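Local structure of stress response kinase A (Escherichia coli, 1ZYL) at residues Ile154-Leu159 / Tyr277-Met282; Asp201-Asn206 / Ala271-Tyr276; Gly205-Leu208 / Met214-Asp217; Pro225-Leu230 / Ile263-Pro268. The protein phosphorylates proteins, itself included, on serine and threonine using ATP, and protects cells from stress, probably that linked to reactive oxygen species. All blocks are in the same frame, centred on the assembly; numbering follows the deposited sequence.

Contact 1 (Ile154-Leu159 / Tyr277-Met282); sequences IEPRKL and YLAWLM
A279 meets P156 and L159 where two helices of the helical lobe of this kinase-like fold cross, helix 149-161 against helix 266-283. The axes of the two short segments come within 9.1 Å and cross at 52°, an approach that the small side chain of A279 suits, since its CB points toward the other helix.

All contact across the pair is apolar. The ring of P156 comes in alongside, its CB 3.8 Å from A279 CB. One turn further on, L159 approaches the same methyl: L159 CD2 is 3.8 Å from A279 CB, which is thereby touched by the proline ring and by one methyl of the leucine fork. CG of L159 stands anti to the backbone N (chi1 -165°), and this sends the branch across to the partner helix. M282, one turn beyond A279, meets that branch with the base of its chain and not with its sulfur.

No hydrogen bond passes between the segments. The backbone bonds run within each helix, such as L159 N to E155 O at 3.0 Å. P156 has no N-H to give to the preceding turn, and helix 149-161 kinks there; the residue is buried, and its ring carbons suit an apolar partner such as A279.

R157 points away from this interface and forms salt bridges with D179 and E161, while P156 extends the apolar seam to V275 and Y276. At the far end of the seam, L159 CD2 lies 4.1 Å from M282 CB.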
loop_
_atom_site.group_PDB
_atom_site.type_symbol
_atom_site.label_atom_id
_atom_site.label_comp_id
_atom_site.label_asym_id
_atom_site.label_seq_id
_atom_site.Cartn_x
_atom_site.Cartn_y
_atom_site.Cartn_z
ATOM N N ILE A 154 6.910 -15.738 4.202
ATOM C CA ILE A 154 6.955 -17.107 3.718
ATOM C C ILE A 154 6.506 -17.330 2.276
ATOM O O ILE A 154 7.128 -18.115 1.564
ATOM C CB ILE A 154 6.187 -18.059 4.662
ATOM C CG1 ILE A 154 4.709 -17.690 4.701
ATOM C CG2 ILE A 154 6.780 -17.978 6.063
ATOM C CD1 ILE A 154 3.877 -18.613 5.576
ATOM N N GLU A 155 5.448 -16.650 1.836
ATOM C CA GLU A 155 4.978 -16.823 0.459
ATOM C C GLU A 155 6.037 -16.333 -0.524
ATOM O O GLU A 155 6.412 -17.045 -1.459
ATOM C CB GLU A 155 3.658 -16.085 0.231
ATOM C CG GLU A 155 2.441 -16.908 0.562
ATOM C CD GLU A 155 1.156 -16.257 0.081
ATOM O OE1 GLU A 155 0.683 -15.308 0.742
ATOM O OE2 GLU A 155 0.625 -16.687 -0.968
ATOM N N PRO A 156 6.522 -15.100 -0.337
ATOM C CA PRO A 156 7.550 -14.580 -1.239
ATOM C C PRO A 156 8.767 -15.519 -1.283
ATOM O O PRO A 156 9.252 -15.870 -2.357
ATOM C CB PRO A 156 7.878 -13.227 -0.630
ATOM C CG PRO A 156 6.545 -12.785 -0.126
ATOM C CD PRO A 156 6.013 -14.036 0.545
ATOM N N ARG A 157 9.256 -15.936 -0.122
ATOM C CA ARG A 157 10.394 -16.831 -0.102
ATOM C C ARG A 157 10.123 -18.057 -0.956
ATOM O O ARG A 157 11.035 -18.589 -1.576
ATOM C CB ARG A 157 10.719 -17.277 1.317
ATOM C CG ARG A 157 11.856 -18.291 1.370
ATOM C CD ARG A 157 13.133 -17.706 0.792
ATOM N NE ARG A 157 13.900 -18.678 0.013
ATOM C CZ ARG A 157 14.386 -19.819 0.489
ATOM N NH1 ARG A 157 15.069 -20.629 -0.305
ATOM N NH2 ARG A 157 14.189 -20.156 1.758
ATOM N N LYS A 158 8.875 -18.515 -0.979
ATOM C CA LYS A 158 8.515 -19.686 -1.779
ATOM C C LYS A 158 8.627 -19.363 -3.264
ATOM O O LYS A 158 9.082 -20.185 -4.051
ATOM C CB LYS A 158 7.091 -20.145 -1.475
ATOM C CG LYS A 158 6.918 -20.772 -0.117
ATOM C CD LYS A 158 5.477 -21.214 0.099
ATOM C CE LYS A 158 5.274 -21.738 1.508
ATOM N NZ LYS A 158 6.294 -22.774 1.854
ATOM N N LEU A 159 8.196 -18.167 -3.646
ATOM C CA LEU A 159 8.283 -17.761 -5.031
ATOM C C LEU A 159 9.770 -17.689 -5.373
ATOM O O LEU A 159 10.225 -18.291 -6.341
ATOM C CB LEU A 159 7.639 -16.393 -5.212
ATOM C CG LEU A 159 7.330 -15.958 -6.642
ATOM C CD1 LEU A 159 6.393 -16.979 -7.265
ATOM C CD2 LEU A 159 6.693 -14.571 -6.652
ATOM N N TYR A 277 7.707 -6.810 -1.675
ATOM C CA TYR A 277 7.814 -6.021 -2.901
ATOM C C TYR A 277 8.547 -6.734 -4.042
ATOM O O TYR A 277 8.315 -6.453 -5.221
ATOM C CB TYR A 277 8.491 -4.685 -2.581
ATOM C CG TYR A 277 8.830 -3.848 -3.781
ATOM C CD1 TYR A 277 10.041 -4.008 -4.440
ATOM C CD2 TYR A 277 7.946 -2.880 -4.254
ATOM C CE1 TYR A 277 10.377 -3.224 -5.544
ATOM C CE2 TYR A 277 8.268 -2.082 -5.367
ATOM C CZ TYR A 277 9.490 -2.263 -6.004
ATOM O OH TYR A 277 9.835 -1.487 -7.087
ATOM N N LEU A 278 9.431 -7.658 -3.693
ATOM C CA LEU A 278 10.165 -8.379 -4.712
ATOM C C LEU A 278 9.256 -9.401 -5.361
ATOM O O LEU A 278 9.315 -9.603 -6.568
ATOM C CB LEU A 278 11.401 -9.059 -4.112
ATOM C CG LEU A 278 12.755 -8.382 -4.354
ATOM C CD1 LEU A 278 12.757 -6.974 -3.810
ATOM C CD2 LEU A 278 13.839 -9.197 -3.698
ATOM N N ALA A 279 8.411 -10.047 -4.564
ATOM C CA ALA A 279 7.485 -11.039 -5.103
ATOM C C ALA A 279 6.398 -10.310 -5.893
ATOM O O ALA A 279 5.944 -10.768 -6.945
ATOM C CB ALA A 279 6.865 -11.856 -3.972
ATOM N N TRP A 280 5.995 -9.160 -5.369
ATOM C CA TRP A 280 4.969 -8.342 -5.993
ATOM C C TRP A 280 5.363 -8.051 -7.431
ATOM O O TRP A 280 4.580 -8.283 -8.339
ATOM C CB TRP A 280 4.806 -7.038 -5.210
ATOM C CG TRP A 280 3.761 -6.136 -5.737
ATOM C CD1 TRP A 280 2.422 -6.220 -5.521
ATOM C CD2 TRP A 280 3.968 -4.983 -6.553
ATOM N NE1 TRP A 280 1.771 -5.182 -6.148
ATOM C CE2 TRP A 280 2.699 -4.407 -6.791
ATOM C CE3 TRP A 280 5.099 -4.377 -7.107
ATOM C CZ2 TRP A 280 2.532 -3.244 -7.563
ATOM C CZ3 TRP A 280 4.934 -3.219 -7.875
ATOM C CH2 TRP A 280 3.658 -2.667 -8.092
ATOM N N LEU A 281 6.574 -7.537 -7.632
ATOM C CA LEU A 281 7.071 -7.234 -8.977
ATOM C C LEU A 281 7.143 -8.504 -9.792
ATOM O O LEU A 281 6.614 -8.576 -10.891
ATOM C CB LEU A 281 8.464 -6.624 -8.922
ATOM C CG LEU A 281 8.587 -5.175 -8.474
ATOM C CD1 LEU A 281 10.032 -4.893 -8.140
ATOM C CD2 LEU A 281 8.082 -4.247 -9.564
ATOM N N MET A 282 7.808 -9.510 -9.244
ATOM C CA MET A 282 7.943 -10.785 -9.923
ATOM C C MET A 282 6.592 -11.324 -10.399
ATOM O O MET A 282 6.432 -11.619 -11.575
ATOM C CB MET A 282 8.625 -11.802 -8.997
ATOM C CG MET A 282 10.021 -11.373 -8.532
ATOM S SD MET A 282 10.912 -12.569 -7.501
ATOM C CE MET A 282 11.678 -13.516 -8.752
#

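Contact 2 (Asp201-Asn206 / Ala271-Tyr276); sequences DCHAGN and AMRLVY
D201 and R273 cross at about a right angle, the arginine reaching out from helix 266-283 to the carboxylate in the loop 201-206. A single bond joins them: R273 NH2 donates to D201 OD2 at 2.6 Å, a salt bridge with a noticeably bent N-H···O line. The oxygen lies close to the guanidinium plane, at its edge, yet the donor stands above the carboxylate plane, 46° out of it. The two planes are turned 41° apart, and the pair does not form the flat, two-bonded arrangement possible for these groups. R273 runs extended through its first two torsions and bends at chi3 (-105°), which swings the guanidinium to the aspartate; only a long chain could span this gap, the nearest CA atoms being 9.9 Å apart.

The loop is the kinase catalytic loop, with D201 the probable proton acceptor and N206 a probable magnesium ligand. N206 ties the loop together: its ND2 gives a hydrogen bond to D201 O at 2.9 Å, with the donor in the carbonyl plane. A leucine in place of R273 would probably leave D201 OD2 without its charged mate and the carboxylate freer to turn.

H203 comes up obliquely to the same arginine nitrogen, H203 CD2 lying 4.2 Å from R273 NH2. The H203 ring also turns its edge, in plane, toward D201 OD2, and both H203 and R273 rest on M232.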
loop_
_atom_site.group_PDB
_atom_site.type_symbol
_atom_site.label_atom_id
_atom_site.label_comp_id
_atom_site.label_asym_id
_atom_site.label_seq_id
_atom_site.Cartn_x
_atom_site.Cartn_y
_atom_site.Cartn_z
ATOM N N ASP A 201 -1.106 1.312 2.858
ATOM C CA ASP A 201 -0.011 1.808 2.025
ATOM C C ASP A 201 0.053 3.309 2.250
ATOM O O ASP A 201 -0.048 4.089 1.311
ATOM C CB ASP A 201 -0.311 1.515 0.549
ATOM C CG ASP A 201 0.861 1.831 -0.373
ATOM O OD1 ASP A 201 0.696 1.749 -1.608
ATOM O OD2 ASP A 201 1.951 2.155 0.135
ATOM N N CYS A 202 0.222 3.712 3.504
ATOM C CA CYS A 202 0.235 5.128 3.844
ATOM C C CYS A 202 1.596 5.783 3.872
ATOM O O CYS A 202 2.325 5.707 4.856
ATOM C CB CYS A 202 -0.453 5.340 5.189
ATOM S SG CYS A 202 -0.680 7.068 5.617
ATOM N N HIS A 203 1.917 6.455 2.778
ATOM C CA HIS A 203 3.183 7.155 2.632
ATOM C C HIS A 203 2.910 8.337 1.706
ATOM O O HIS A 203 1.973 8.307 0.904
ATOM C CB HIS A 203 4.229 6.222 2.013
ATOM C CG HIS A 203 3.939 5.855 0.589
ATOM N ND1 HIS A 203 4.246 6.684 -0.470
ATOM C CD2 HIS A 203 3.312 4.780 0.055
ATOM C CE1 HIS A 203 3.820 6.133 -1.592
ATOM N NE2 HIS A 203 3.249 4.978 -1.300
ATOM N N ALA A 204 3.731 9.371 1.821
ATOM C CA ALA A 204 3.576 10.573 1.015
ATOM C C ALA A 204 2.909 10.347 -0.344
ATOM O O ALA A 204 1.923 11.003 -0.686
ATOM C CB ALA A 204 4.929 11.231 0.824
ATOM N N GLY A 205 3.443 9.416 -1.119
ATOM C CA GLY A 205 2.884 9.163 -2.434
ATOM C C GLY A 205 1.372 9.092 -2.562
ATOM O O GLY A 205 0.800 9.680 -3.478
ATOM N N ASN A 206 0.726 8.368 -1.653
ATOM C CA ASN A 206 -0.723 8.204 -1.691
ATOM C C ASN A 206 -1.484 9.246 -0.884
ATOM O O ASN A 206 -2.590 8.996 -0.413
ATOM C CB ASN A 206 -1.112 6.810 -1.201
ATOM C CG ASN A 206 -0.594 5.717 -2.096
ATOM O OD1 ASN A 206 -0.852 5.720 -3.298
ATOM N ND2 ASN A 206 0.140 4.768 -1.520
ATOM N N ALA A 271 11.239 -4.493 6.771
ATOM C CA ALA A 271 11.834 -5.715 6.253
ATOM C C ALA A 271 10.742 -6.439 5.491
ATOM O O ALA A 271 10.969 -6.975 4.407
ATOM C CB ALA A 271 12.321 -6.591 7.388
ATOM N N MET A 272 9.545 -6.439 6.068
ATOM C CA MET A 272 8.403 -7.106 5.467
ATOM C C MET A 272 8.018 -6.521 4.117
ATOM O O MET A 272 7.769 -7.264 3.166
ATOM C CB MET A 272 7.214 -7.057 6.426
ATOM C CG MET A 272 7.307 -8.069 7.570
ATOM S SD MET A 272 6.036 -7.891 8.838
ATOM C CE MET A 272 6.999 -8.151 10.071
ATOM N N ARG A 273 7.974 -5.194 4.030
ATOM C CA ARG A 273 7.608 -4.524 2.786
ATOM C C ARG A 273 8.694 -4.758 1.749
ATOM O O ARG A 273 8.443 -4.795 0.539
ATOM C CB ARG A 273 7.454 -3.018 3.017
ATOM C CG ARG A 273 7.116 -2.233 1.757
ATOM C CD ARG A 273 7.165 -0.736 1.989
ATOM N NE ARG A 273 5.840 -0.136 2.082
ATOM C CZ ARG A 273 5.116 0.250 1.034
ATOM N NH1 ARG A 273 5.596 0.100 -0.195
ATOM N NH2 ARG A 273 3.915 0.787 1.219
ATOM N N LEU A 274 9.914 -4.918 2.238
ATOM C CA LEU A 274 11.042 -5.120 1.359
ATOM C C LEU A 274 10.957 -6.447 0.644
ATOM O O LEU A 274 11.014 -6.499 -0.585
ATOM C CB LEU A 274 12.340 -5.035 2.155
ATOM C CG LEU A 274 13.351 -3.998 1.687
ATOM C CD1 LEU A 274 12.683 -2.658 1.471
ATOM C CD2 LEU A 274 14.432 -3.897 2.726
ATOM N N VAL A 275 10.809 -7.519 1.405
ATOM C CA VAL A 275 10.744 -8.831 0.798
ATOM C C VAL A 275 9.463 -9.071 0.003
ATOM O O VAL A 275 9.490 -9.754 -1.016
ATOM C CB VAL A 275 10.941 -9.925 1.859
ATOM C CG1 VAL A 275 10.107 -9.608 3.063
ATOM C CG2 VAL A 275 10.570 -11.280 1.295
ATOM N N TYR A 276 8.345 -8.508 0.440
ATOM C CA TYR A 276 7.110 -8.715 -0.301
ATOM C C TYR A 276 7.169 -8.025 -1.661
ATOM O O TYR A 276 6.737 -8.583 -2.673
ATOM C CB TYR A 276 5.891 -8.193 0.477
ATOM C CG TYR A 276 4.582 -8.362 -0.280
ATOM C CD1 TYR A 276 4.018 -9.627 -0.472
ATOM C CD2 TYR A 276 3.944 -7.266 -0.857
ATOM C CE1 TYR A 276 2.852 -9.795 -1.228
ATOM C CE2 TYR A 276 2.780 -7.419 -1.612
ATOM C CZ TYR A 276 2.239 -8.685 -1.797
ATOM O OH TYR A 276 1.091 -8.834 -2.552
#

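Contact 3 (Gly205-Leu208 / Met214-Asp217); sequences GNIL and MFVD
L208 and M214 form a hydrogen-bonded antiparallel pair, each satisfying the other's backbone. L208 N donates to M214 O at 2.9 Å along an almost straight line, while the return bond, M214 N to L208 O at 2.8 Å, is bent to 131°. Further along, V216 N gives to N206 O at 3.0 Å (174°), carrying the ladder beyond the strands to N206, a probable magnesium ligand.

Between these lies the non-hydrogen-bonded pair I207 and F215, whose side chains run side by side on the buried face of the hairpin. With I207 CG1 anti to the backbone N (chi1 -167°), that branch reaches the phenyl ring as an off-centre CH-pi contact, I207 CG1 lying 4.3 Å from the F215 centroid. The ring, a flat apolar plug, beds into helix 119-136. An alanine in place of I207 is likely to open a gap beside the F215 ring and leave it freer to shift. On the face of L208 and M214, M214 CE bends back to L208 CB at 3.7 Å; the L208 side chain also crosses that of V216 at about a right angle, L208 CD1 to V216 CG1 at 3.7 Å.

At the loop end, N206 OD1 comes to 3.9 Å from D217 CB, with amide and carboxylate planes steeply turned. N206 ND2 is already taken by D201 O, and D217 OD1 has weak partners in D219 N and K55.

This is the hairpin that, in kinase-like folds, joins the catalytic loop to the metal-binding aspartate. The bond from V216 N to N206 O brings N206 and D217 near each other, their oxygens on hand for a magnesium ion that both probably bind.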
loop_
_atom_site.group_PDB
_atom_site.type_symbol
_atom_site.label_atom_id
_atom_site.label_comp_id
_atom_site.label_asym_id
_atom_site.label_seq_id
_atom_site.Cartn_x
_atom_site.Cartn_y
_atom_site.Cartn_z
ATOM N N GLY A 205 3.443 9.416 -1.119
ATOM C CA GLY A 205 2.884 9.163 -2.434
ATOM C C GLY A 205 1.372 9.092 -2.562
ATOM O O GLY A 205 0.800 9.680 -3.478
ATOM N N ASN A 206 0.726 8.368 -1.653
ATOM C CA ASN A 206 -0.723 8.204 -1.691
ATOM C C ASN A 206 -1.484 9.246 -0.884
ATOM O O ASN A 206 -2.590 8.996 -0.413
ATOM C CB ASN A 206 -1.112 6.810 -1.201
ATOM C CG ASN A 206 -0.594 5.717 -2.096
ATOM O OD1 ASN A 206 -0.852 5.720 -3.298
ATOM N ND2 ASN A 206 0.140 4.768 -1.520
ATOM N N ILE A 207 -0.897 10.416 -0.716
ATOM C CA ILE A 207 -1.590 11.449 0.020
ATOM C C ILE A 207 -1.488 12.765 -0.776
ATOM O O ILE A 207 -0.416 13.139 -1.256
ATOM C CB ILE A 207 -1.023 11.549 1.480
ATOM C CG1 ILE A 207 -1.939 12.389 2.354
ATOM C CG2 ILE A 207 0.351 12.164 1.477
ATOM C CD1 ILE A 207 -1.923 13.859 2.030
ATOM N N LEU A 208 -2.629 13.428 -0.949
ATOM C CA LEU A 208 -2.713 14.687 -1.688
ATOM C C LEU A 208 -3.095 15.836 -0.766
ATOM O O LEU A 208 -3.650 15.621 0.312
ATOM C CB LEU A 208 -3.766 14.579 -2.782
ATOM C CG LEU A 208 -3.439 13.647 -3.935
ATOM C CD1 LEU A 208 -4.716 13.300 -4.661
ATOM C CD2 LEU A 208 -2.437 14.313 -4.858
ATOM N N MET A 214 -5.647 14.516 1.906
ATOM C CA MET A 214 -6.665 13.693 1.275
ATOM C C MET A 214 -5.994 12.382 0.940
ATOM O O MET A 214 -5.091 12.347 0.108
ATOM C CB MET A 214 -7.180 14.338 -0.007
ATOM C CG MET A 214 -7.846 15.674 0.200
ATOM S SD MET A 214 -8.354 16.351 -1.371
ATOM C CE MET A 214 -6.754 16.641 -2.138
ATOM N N PHE A 215 -6.419 11.310 1.596
ATOM C CA PHE A 215 -5.829 10.012 1.338
ATOM C C PHE A 215 -6.456 9.355 0.124
ATOM O O PHE A 215 -7.679 9.354 -0.047
ATOM C CB PHE A 215 -5.960 9.123 2.575
ATOM C CG PHE A 215 -5.356 9.733 3.791
ATOM C CD1 PHE A 215 -6.083 10.624 4.567
ATOM C CD2 PHE A 215 -4.021 9.511 4.098
ATOM C CE1 PHE A 215 -5.484 11.294 5.625
ATOM C CE2 PHE A 215 -3.412 10.176 5.153
ATOM C CZ PHE A 215 -4.143 11.068 5.915
ATOM N N VAL A 216 -5.608 8.812 -0.736
ATOM C CA VAL A 216 -6.094 8.155 -1.931
ATOM C C VAL A 216 -5.543 6.748 -2.016
ATOM O O VAL A 216 -4.452 6.462 -1.508
ATOM C CB VAL A 216 -5.681 8.922 -3.215
ATOM C CG1 VAL A 216 -6.391 10.250 -3.268
ATOM C CG2 VAL A 216 -4.178 9.137 -3.244
ATOM N N ASP A 217 -6.323 5.871 -2.641
ATOM C CA ASP A 217 -5.923 4.491 -2.860
ATOM C C ASP A 217 -5.991 3.586 -1.634
ATOM O O ASP A 217 -5.029 3.492 -0.874
ATOM C CB ASP A 217 -4.500 4.463 -3.432
ATOM C CG ASP A 217 -4.257 3.276 -4.335
ATOM O OD1 ASP A 217 -4.963 2.256 -4.168
ATOM O OD2 ASP A 217 -3.354 3.358 -5.202
#

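Contact 4 (Pro225-Leu230 / Ile263-Pro268); sequences PAVQDL and IGLIEP
L265 sends one methyl, CD1, into the notch between P225 and V227, and this is the tight part of the contact. L265 CD1 lies 3.9 Å from P225 CB and 4.0 Å from V227 CG2, the leucine crossing the valine at about a right angle. L265 CG stands anti to the carbonyl carbon (chi1 -49°), which carries the branch toward the turn. The fork of V227 serves two partners: CG2 goes to the leucine, while V227 CG1 meets I263 CD1 at 4.0 Å. I263 starts out pointing away from the turn, and only its longer branch comes back to touch the valine.

The segments join the turn leading into helix 228-231 to the start of helix 266-283. On the turn side, P225 also touches F193, and D229 bonds to H133 and the backbone N of H199, and weakly to that of G200, just before D201, the probable proton acceptor.

On either side of L265 in the sequence the contact slackens: G264, just before it, is exposed and brings no side chain, and the end of I266, just after it, leads away from the turn. The I266 N to I263 O bond across this stretch is weak, at 3.5 Å.

No hydrogen bond links the two segments; nearby, V227 N is satisfied by E262 OE2. Proline, valine, leucine and isoleucine suit the place because each offers only hydrocarbon, so the fit depends on shape and burial and not on directed bonds.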
loop_
_atom_site.group_PDB
_atom_site.type_symbol
_atom_site.label_atom_id
_atom_site.label_comp_id
_atom_site.label_asym_id
_atom_site.label_seq_id
_atom_site.Cartn_x
_atom_site.Cartn_y
_atom_site.Cartn_z
ATOM N N PRO A 225 -1.193 -3.358 12.370
ATOM C CA PRO A 225 -0.922 -2.456 13.492
ATOM C C PRO A 225 -0.913 -1.004 13.038
ATOM O O PRO A 225 -0.343 -0.668 11.991
ATOM C CB PRO A 225 0.441 -2.920 13.974
ATOM C CG PRO A 225 1.109 -3.261 12.704
ATOM C CD PRO A 225 0.047 -4.005 11.912
ATOM N N ALA A 226 -1.541 -0.144 13.836
ATOM C CA ALA A 226 -1.630 1.276 13.533
ATOM C C ALA A 226 -0.324 1.831 12.976
ATOM O O ALA A 226 -0.343 2.601 12.014
ATOM C CB ALA A 226 -2.049 2.044 14.773
ATOM N N VAL A 227 0.807 1.438 13.561
ATOM C CA VAL A 227 2.107 1.913 13.085
ATOM C C VAL A 227 2.306 1.816 11.580
ATOM O O VAL A 227 3.023 2.637 11.000
ATOM C CB VAL A 227 3.281 1.164 13.722
ATOM C CG1 VAL A 227 3.892 2.007 14.802
ATOM C CG2 VAL A 227 2.824 -0.160 14.271
ATOM N N GLN A 228 1.681 0.814 10.959
ATOM C CA GLN A 228 1.805 0.596 9.518
ATOM C C GLN A 228 1.545 1.853 8.707
ATOM O O GLN A 228 2.226 2.101 7.720
ATOM C CB GLN A 228 0.831 -0.482 9.053
ATOM C CG GLN A 228 1.471 -1.608 8.273
ATOM C CD GLN A 228 2.339 -1.128 7.131
ATOM O OE1 GLN A 228 1.846 -0.720 6.078
ATOM N NE2 GLN A 228 3.649 -1.178 7.337
ATOM N N ASP A 229 0.551 2.636 9.123
ATOM C CA ASP A 229 0.187 3.861 8.417
ATOM C C ASP A 229 0.961 5.066 8.934
ATOM O O ASP A 229 0.673 6.204 8.552
ATOM C CB ASP A 229 -1.316 4.130 8.566
ATOM C CG ASP A 229 -2.174 3.098 7.857
ATOM O OD1 ASP A 229 -3.366 2.983 8.206
ATOM O OD2 ASP A 229 -1.663 2.409 6.945
ATOM N N LEU A 230 1.944 4.825 9.801
ATOM C CA LEU A 230 2.731 5.919 10.349
ATOM C C LEU A 230 4.224 5.868 10.066
ATOM O O LEU A 230 4.841 6.899 9.802
ATOM C CB LEU A 230 2.527 6.012 11.856
ATOM C CG LEU A 230 1.142 6.396 12.381
ATOM C CD1 LEU A 230 1.225 6.529 13.898
ATOM C CD2 LEU A 230 0.675 7.703 11.757
ATOM N N ILE A 263 6.199 0.997 17.987
ATOM C CA ILE A 263 7.331 1.597 17.292
ATOM C C ILE A 263 8.434 0.557 17.092
ATOM O O ILE A 263 9.319 0.714 16.245
ATOM C CB ILE A 263 7.875 2.784 18.092
ATOM C CG1 ILE A 263 6.757 3.801 18.306
ATOM C CG2 ILE A 263 9.035 3.436 17.362
ATOM C CD1 ILE A 263 6.248 4.380 17.042
ATOM N N GLY A 264 8.359 -0.517 17.868
ATOM C CA GLY A 264 9.346 -1.573 17.767
ATOM C C GLY A 264 9.076 -2.486 16.589
ATOM O O GLY A 264 9.949 -3.247 16.154
ATOM N N LEU A 265 7.862 -2.402 16.060
ATOM C CA LEU A 265 7.470 -3.218 14.922
ATOM C C LEU A 265 7.885 -2.595 13.580
ATOM O O LEU A 265 7.664 -3.208 12.530
ATOM C CB LEU A 265 5.951 -3.385 14.912
ATOM C CG LEU A 265 5.204 -3.809 16.177
ATOM C CD1 LEU A 265 3.701 -3.680 15.949
ATOM C CD2 LEU A 265 5.557 -5.237 16.528
ATOM N N ILE A 266 8.473 -1.395 13.592
ATOM C CA ILE A 266 8.820 -0.745 12.326
ATOM C C ILE A 266 9.885 -1.443 11.489
ATOM O O ILE A 266 9.677 -1.676 10.306
ATOM C CB ILE A 266 9.236 0.745 12.502
ATOM C CG1 ILE A 266 10.446 0.839 13.409
ATOM C CG2 ILE A 266 8.085 1.558 13.080
ATOM C CD1 ILE A 266 11.068 2.220 13.438
ATOM N N GLU A 267 11.023 -1.782 12.075
ATOM C CA GLU A 267 12.048 -2.449 11.289
ATOM C C GLU A 267 11.510 -3.769 10.763
ATOM O O GLU A 267 11.870 -4.203 9.672
ATOM C CB GLU A 267 13.327 -2.623 12.104
ATOM C CG GLU A 267 13.944 -1.276 12.473
ATOM C CD GLU A 267 14.072 -0.332 11.267
ATOM O OE1 GLU A 267 13.922 0.903 11.456
ATOM O OE2 GLU A 267 14.327 -0.817 10.136
ATOM N N PRO A 268 10.657 -4.447 11.540
ATOM C CA PRO A 268 10.155 -5.693 10.963
ATOM C C PRO A 268 9.195 -5.394 9.807
ATOM O O PRO A 268 9.157 -6.123 8.822
ATOM C CB PRO A 268 9.473 -6.362 12.145
ATOM C CG PRO A 268 10.390 -6.000 13.256
ATOM C CD PRO A 268 10.614 -4.514 13.010
#

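How the contacts relate
Helix 266-283 ties three of the contacts together: from its N-terminal end it serves contact 4, then contact 2, then contact 1. Their partners are the turn 225-230, the catalytic loop 201-206 and helix 149-161; the hairpin of contact 3 lies between loop and turn in the chain and does not use the helix. Contact 2 is the hub, its centre about 14 Å from that of contact 1, 13 Å from contact 3 and 11 Å from contact 4. C202 touches both F215 of contact 3 and D229 of contact 4. Contacts 1 and 3 lie about 25 Å apart between centres. Through contacts 1 and 2 the helix runs from apolar packing far from the probable active site to the catalytic loop.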